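Local coordinates for nitrite oxidoreductase subunit A (Kuenenia stuttgartiensis, PDB 7B04), which is the A subunit of a molybdopterin oxidoreductase-family enzyme and holds a molybdenum atom, two copies of the ligand MD1 and an iron/sulfur cluster, at residues Asn570-Trp584 / Tyr769-Lys781. Numbering follows the deposited sequence.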
loop_
_atom_site.group_PDB
_atom_site.type_symbol
_atom_site.label_atom_id
_atom_site.label_comp_id
_atom_site.label_asym_id
_atom_site.label_seq_id
_atom_site.Cartn_x
_atom_site.Cartn_y
_atom_site.Cartn_z
ATOM N N ASN B 570 12.296 -16.830 -17.468
ATOM C CA ASN B 570 12.104 -15.995 -18.647
ATOM C C ASN B 570 13.336 -16.024 -19.535
ATOM O O ASN B 570 13.221 -15.952 -20.765
ATOM C CB ASN B 570 11.775 -14.562 -18.234
ATOM C CG ASN B 570 10.312 -14.373 -17.903
ATOM O OD1 ASN B 570 9.437 -14.849 -18.626
ATOM N ND2 ASN B 570 10.036 -13.675 -16.808
ATOM N N PHE B 571 14.521 -16.140 -18.933
ATOM C CA PHE B 571 15.749 -16.390 -19.683
ATOM C C PHE B 571 15.823 -17.894 -19.943
ATOM O O PHE B 571 16.673 -18.624 -19.426
ATOM C CB PHE B 571 16.962 -15.864 -18.927
ATOM C CG PHE B 571 16.891 -14.393 -18.614
ATOM C CD1 PHE B 571 17.361 -13.453 -19.518
ATOM C CD2 PHE B 571 16.353 -13.951 -17.416
ATOM C CE1 PHE B 571 17.296 -12.099 -19.233
ATOM C CE2 PHE B 571 16.287 -12.600 -17.126
ATOM C CZ PHE B 571 16.756 -11.673 -18.036
ATOM N N GLN B 572 14.886 -18.350 -20.769
ATOM C CA GLN B 572 14.610 -19.768 -20.945
ATOM C C GLN B 572 15.624 -20.397 -21.889
ATOM O O GLN B 572 15.852 -19.897 -22.995
ATOM C CB GLN B 572 13.191 -19.944 -21.486
ATOM C CG GLN B 572 12.707 -21.375 -21.626
ATOM C CD GLN B 572 12.602 -22.092 -20.297
ATOM O OE1 GLN B 572 13.270 -23.096 -20.071
ATOM N NE2 GLN B 572 11.770 -21.570 -19.405
ATOM N N ALA B 573 16.238 -21.488 -21.444
ATOM C CA ALA B 573 17.255 -22.182 -22.221
ATOM C C ALA B 573 16.630 -23.234 -23.128
ATOM O O ALA B 573 15.667 -23.908 -22.750
ATOM C CB ALA B 573 18.278 -22.842 -21.296
ATOM N N SER B 574 17.190 -23.372 -24.328
ATOM C CA SER B 574 16.763 -24.387 -25.282
ATOM C C SER B 574 17.886 -24.580 -26.298
ATOM O O SER B 574 18.898 -23.875 -26.272
ATOM C CB SER B 574 15.435 -24.017 -25.951
ATOM O OG SER B 574 15.573 -22.912 -26.822
ATOM N N LYS B 575 17.693 -25.546 -27.201
ATOM C CA LYS B 575 18.711 -25.840 -28.206
ATOM C C LYS B 575 18.870 -24.690 -29.196
ATOM O O LYS B 575 19.989 -24.226 -29.447
ATOM C CB LYS B 575 18.367 -27.139 -28.933
ATOM C CG LYS B 575 17.978 -28.275 -28.004
ATOM N N TRP B 576 17.761 -24.214 -29.769
ATOM C CA TRP B 576 17.860 -23.121 -30.728
ATOM C C TRP B 576 18.259 -21.822 -30.040
ATOM O O TRP B 576 18.859 -20.945 -30.673
ATOM C CB TRP B 576 16.538 -22.945 -31.483
ATOM C CG TRP B 576 15.428 -22.374 -30.654
ATOM C CD1 TRP B 576 14.492 -23.071 -29.948
ATOM C CD2 TRP B 576 15.134 -20.985 -30.449
ATOM N NE1 TRP B 576 13.635 -22.204 -29.313
ATOM C CE2 TRP B 576 14.007 -20.918 -29.604
ATOM C CE3 TRP B 576 15.714 -19.794 -30.895
ATOM C CZ2 TRP B 576 13.449 -19.707 -29.198
ATOM C CZ3 TRP B 576 15.159 -18.592 -30.490
ATOM C CH2 TRP B 576 14.038 -18.558 -29.649
ATOM N N SER B 577 17.939 -21.682 -28.753
ATOM C CA SER B 577 18.177 -20.438 -28.029
ATOM C C SER B 577 19.577 -20.391 -27.420
ATOM O O SER B 577 20.384 -19.528 -27.773
ATOM C CB SER B 577 17.114 -20.257 -26.938
ATOM O OG SER B 577 17.341 -21.152 -25.859
ATOM N N GLY B 578 19.888 -21.319 -26.519
ATOM C CA GLY B 578 21.163 -21.285 -25.842
ATOM C C GLY B 578 21.067 -21.561 -24.356
ATOM O O GLY B 578 20.105 -22.162 -23.866
ATOM N N PRO B 579 22.082 -21.123 -23.605
ATOM C CA PRO B 579 22.116 -21.422 -22.165
ATOM C C PRO B 579 21.121 -20.620 -21.346
ATOM O O PRO B 579 20.760 -21.060 -20.247
ATOM C CB PRO B 579 23.555 -21.072 -21.775
ATOM C CG PRO B 579 23.932 -19.990 -22.729
ATOM C CD PRO B 579 23.238 -20.314 -24.031
ATOM N N GLY B 580 20.673 -19.469 -21.834
ATOM C CA GLY B 580 19.706 -18.682 -21.086
ATOM C C GLY B 580 20.274 -18.177 -19.777
ATOM O O GLY B 580 21.364 -17.596 -19.722
ATOM N N PHE B 581 19.517 -18.407 -18.701
ATOM C CA PHE B 581 19.913 -17.927 -17.383
ATOM C C PHE B 581 21.207 -18.577 -16.911
ATOM O O PHE B 581 21.949 -17.977 -16.124
ATOM C CB PHE B 581 18.779 -18.182 -16.390
ATOM C CG PHE B 581 19.015 -17.607 -15.027
ATOM C CD1 PHE B 581 18.923 -16.244 -14.810
ATOM C CD2 PHE B 581 19.307 -18.433 -13.957
ATOM C CE1 PHE B 581 19.132 -15.713 -13.552
ATOM C CE2 PHE B 581 19.516 -17.909 -12.697
ATOM C CZ PHE B 581 19.429 -16.548 -12.495
ATOM N N TYR B 582 21.500 -19.795 -17.380
ATOM C CA TYR B 582 22.730 -20.470 -16.979
ATOM C C TYR B 582 23.968 -19.716 -17.448
ATOM O O TYR B 582 25.042 -19.860 -16.853
ATOM C CB TYR B 582 22.757 -21.900 -17.522
ATOM C CG TYR B 582 21.721 -22.820 -16.919
ATOM C CD1 TYR B 582 21.819 -23.236 -15.596
ATOM C CD2 TYR B 582 20.656 -23.286 -17.674
ATOM C CE1 TYR B 582 20.874 -24.084 -15.042
ATOM C CE2 TYR B 582 19.710 -24.135 -17.131
ATOM C CZ TYR B 582 19.822 -24.528 -15.815
ATOM O OH TYR B 582 18.879 -25.371 -15.275
ATOM N N GLY B 583 23.847 -18.930 -18.519
ATOM C CA GLY B 583 24.992 -18.179 -19.004
ATOM C C GLY B 583 25.555 -17.228 -17.965
ATOM O O GLY B 583 26.770 -17.041 -17.873
ATOM N N TRP B 584 24.676 -16.612 -17.171
ATOM C CA TRP B 584 25.118 -15.667 -16.152
ATOM C C TRP B 584 25.530 -16.364 -14.858
ATOM O O TRP B 584 26.555 -16.012 -14.263
ATOM C CB TRP B 584 24.008 -14.650 -15.883
ATOM C CG TRP B 584 24.235 -13.771 -14.695
ATOM C CD1 TRP B 584 23.453 -13.686 -13.579
ATOM C CD2 TRP B 584 25.306 -12.839 -14.505
ATOM N NE1 TRP B 584 23.973 -12.764 -12.705
ATOM C CE2 TRP B 584 25.110 -12.229 -13.250
ATOM C CE3 TRP B 584 26.411 -12.462 -15.272
ATOM C CZ2 TRP B 584 25.980 -11.265 -12.746
ATOM C CZ3 TRP B 584 27.273 -11.505 -14.766
ATOM C CH2 TRP B 584 27.052 -10.919 -13.518
ATOM N N TYR B 769 27.163 -8.819 -20.112
ATOM C CA TYR B 769 26.441 -9.917 -19.477
ATOM C C TYR B 769 24.954 -9.866 -19.805
ATOM O O TYR B 769 24.315 -10.912 -19.979
ATOM C CB TYR B 769 26.652 -9.888 -17.963
ATOM C CG TYR B 769 28.095 -10.006 -17.527
ATOM C CD1 TYR B 769 28.808 -11.183 -17.720
ATOM C CD2 TYR B 769 28.738 -8.947 -16.900
ATOM C CE1 TYR B 769 30.125 -11.296 -17.312
ATOM C CE2 TYR B 769 30.053 -9.052 -16.487
ATOM C CZ TYR B 769 30.742 -10.226 -16.697
ATOM O OH TYR B 769 32.052 -10.330 -16.289
ATOM N N ILE B 770 24.381 -8.661 -19.877
ATOM C CA ILE B 770 22.967 -8.532 -20.217
ATOM C C ILE B 770 22.713 -9.050 -21.625
ATOM O O ILE B 770 21.724 -9.752 -21.877
ATOM C CB ILE B 770 22.508 -7.070 -20.056
ATOM C CG1 ILE B 770 22.672 -6.619 -18.604
ATOM C CG2 ILE B 770 21.063 -6.910 -20.499
ATOM C CD1 ILE B 770 22.479 -5.134 -18.399
ATOM N N ASN B 771 23.598 -8.714 -22.568
ATOM C CA ASN B 771 23.454 -9.221 -23.930
ATOM C C ASN B 771 23.600 -10.736 -23.964
ATOM O O ASN B 771 22.902 -11.419 -24.722
ATOM C CB ASN B 771 24.481 -8.561 -24.849
ATOM C CG ASN B 771 24.187 -7.096 -25.097
ATOM O OD1 ASN B 771 23.033 -6.703 -25.274
ATOM N ND2 ASN B 771 25.232 -6.278 -25.115
ATOM N N ARG B 772 24.502 -11.280 -23.142
ATOM C CA ARG B 772 24.647 -12.727 -23.040
ATOM C C ARG B 772 23.421 -13.383 -22.424
ATOM O O ARG B 772 23.258 -14.601 -22.546
ATOM C CB ARG B 772 25.887 -13.083 -22.220
ATOM C CG ARG B 772 27.205 -12.736 -22.888
ATOM C CD ARG B 772 28.369 -13.138 -22.000
ATOM N NE ARG B 772 29.660 -12.764 -22.567
ATOM C CZ ARG B 772 30.821 -12.951 -21.951
ATOM N NH1 ARG B 772 30.847 -13.432 -20.715
ATOM N NH2 ARG B 772 31.954 -12.590 -22.540
ATOM N N LEU B 773 22.583 -12.616 -21.728
ATOM C CA LEU B 773 21.319 -13.128 -21.217
ATOM C C LEU B 773 20.184 -12.945 -22.215
ATOM O O LEU B 773 19.353 -13.845 -22.377
ATOM C CB LEU B 773 20.970 -12.444 -19.896
ATOM C CG LEU B 773 21.822 -12.895 -18.715
ATOM C CD1 LEU B 773 21.566 -12.021 -17.501
ATOM C CD2 LEU B 773 21.537 -14.354 -18.404
ATOM N N LEU B 774 20.131 -11.791 -22.885
ATOM C CA LEU B 774 19.154 -11.591 -23.950
ATOM C C LEU B 774 19.366 -12.617 -25.052
ATOM O O LEU B 774 18.487 -13.437 -25.342
ATOM C CB LEU B 774 19.262 -10.171 -24.500
ATOM C CG LEU B 774 18.845 -9.046 -23.557
ATOM C CD1 LEU B 774 19.293 -7.712 -24.111
ATOM C CD2 LEU B 774 17.342 -9.060 -23.340
ATOM N N ASP B 775 20.547 -12.600 -25.661
ATOM C CA ASP B 775 20.933 -13.686 -26.545
ATOM C C ASP B 775 21.056 -14.953 -25.714
ATOM O O ASP B 775 21.643 -14.943 -24.629
ATOM C CB ASP B 775 22.257 -13.353 -27.237
ATOM C CG ASP B 775 22.535 -14.234 -28.437
ATOM O OD1 ASP B 775 21.859 -14.067 -29.473
ATOM O OD2 ASP B 775 23.438 -15.090 -28.342
ATOM N N GLY B 776 20.474 -16.037 -26.204
ATOM C CA GLY B 776 20.437 -17.282 -25.472
ATOM C C GLY B 776 19.161 -17.565 -24.711
ATOM O O GLY B 776 19.095 -18.582 -24.015
ATOM N N SER B 777 18.136 -16.729 -24.845
ATOM C CA SER B 777 16.868 -16.936 -24.160
ATOM C C SER B 777 15.749 -17.026 -25.185
ATOM O O SER B 777 15.713 -16.251 -26.146
ATOM C CB SER B 777 16.579 -15.799 -23.173
ATOM O OG SER B 777 17.595 -15.703 -22.187
ATOM N N THR B 778 14.834 -17.979 -24.975
ATOM C CA THR B 778 13.734 -18.167 -25.917
ATOM C C THR B 778 12.902 -16.903 -26.054
ATOM O O THR B 778 12.378 -16.613 -27.135
ATOM C CB THR B 778 12.839 -19.329 -25.484
ATOM O OG1 THR B 778 12.146 -18.978 -24.279
ATOM C CG2 THR B 778 13.661 -20.586 -25.252
ATOM N N THR B 779 12.766 -16.145 -24.970
ATOM C CA THR B 779 11.936 -14.953 -24.958
ATOM C C THR B 779 12.695 -13.689 -25.337
ATOM O O THR B 779 12.060 -12.650 -25.544
ATOM C CB THR B 779 11.311 -14.768 -23.573
ATOM O OG1 THR B 779 12.348 -14.541 -22.612
ATOM C CG2 THR B 779 10.534 -16.009 -23.170
ATOM N N MET B 780 14.025 -13.739 -25.437
ATOM C CA MET B 780 14.779 -12.505 -25.603
ATOM C C MET B 780 15.927 -12.560 -26.604
ATOM O O MET B 780 16.568 -11.525 -26.814
ATOM C CB MET B 780 15.326 -12.048 -24.242
ATOM C CG MET B 780 14.305 -11.331 -23.376
ATOM S SD MET B 780 14.820 -11.166 -21.658
ATOM C CE MET B 780 14.283 -12.734 -20.983
ATOM N N LYS B 781 16.219 -13.702 -27.225
ATOM C CA LYS B 781 17.230 -13.697 -28.279
ATOM C C LYS B 781 16.742 -12.848 -29.445
ATOM O O LYS B 781 15.609 -13.000 -29.908
ATOM C CB LYS B 781 17.568 -15.110 -28.755
ATOM C CG LYS B 781 18.723 -15.099 -29.761
ATOM C CD LYS B 781 19.002 -16.454 -30.387
ATOM C CE LYS B 781 20.420 -16.916 -30.102
ATOM N NZ LYS B 781 20.609 -17.230 -28.676
#
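Phe571 lies against the end of helix 767-774 and the turn that follows it, at the tightly packed, buried part of the contact. Met780 bends back at its last torsion (chi3 -85°), which carries CE over one face of the Phe571 ring, 3.7 Å from the centroid; SD lies obliquely, a Met-aromatic contact. Leu773 O accepts the Ser777 hydroxyl, OG to O 2.6 Å, and also lies at the edge of the Phe571 ring, in plane. Leu773 bridges Phe571 and the CB of Trp584: its CB touches Phe571 CE1 at 3.7 Å, while CD2 reaches Trp584 CB at 3.5 Å. One turn earlier in the helix, the edge of the Trp584 six-membered ring points at the face of Tyr769 in a T-shaped pair, centroids 4.8 Å apart and planes at 63°, with CZ3 over the ring near its rim.

Beyond the helix the polar backbone takes over. Thr778 N donates to Gln572 O at 2.9 Å, and the side chains of Gln572 and Thr778 run alongside each other. Gly776, whose positive phi suits the third position of the type II turn Leu774-Ser777, makes a CA-H...O contact from its CA to Ser577 O.

The outer side is looser. Trp576 crosses Thr778 at about a right angle, CZ2 3.8 Å from CB, and its NE1 bonds to Tyr407 OH of subunit B. Lys781 curls its ammonium toward Ser577 O, a bond modelled too short to trust, and forms a salt bridge with Asp775, NZ to OD1 3.5 Å.

Hydrophobic groups thus join the helix to 570-584, while one backbone bond, Thr778 N to Gln572 O, and CA-H...O contacts join the turn to it; Lys781 NZ lies between Ser577 O and Asp775, whose carboxylate probably offsets the ammonium charge beside the turn.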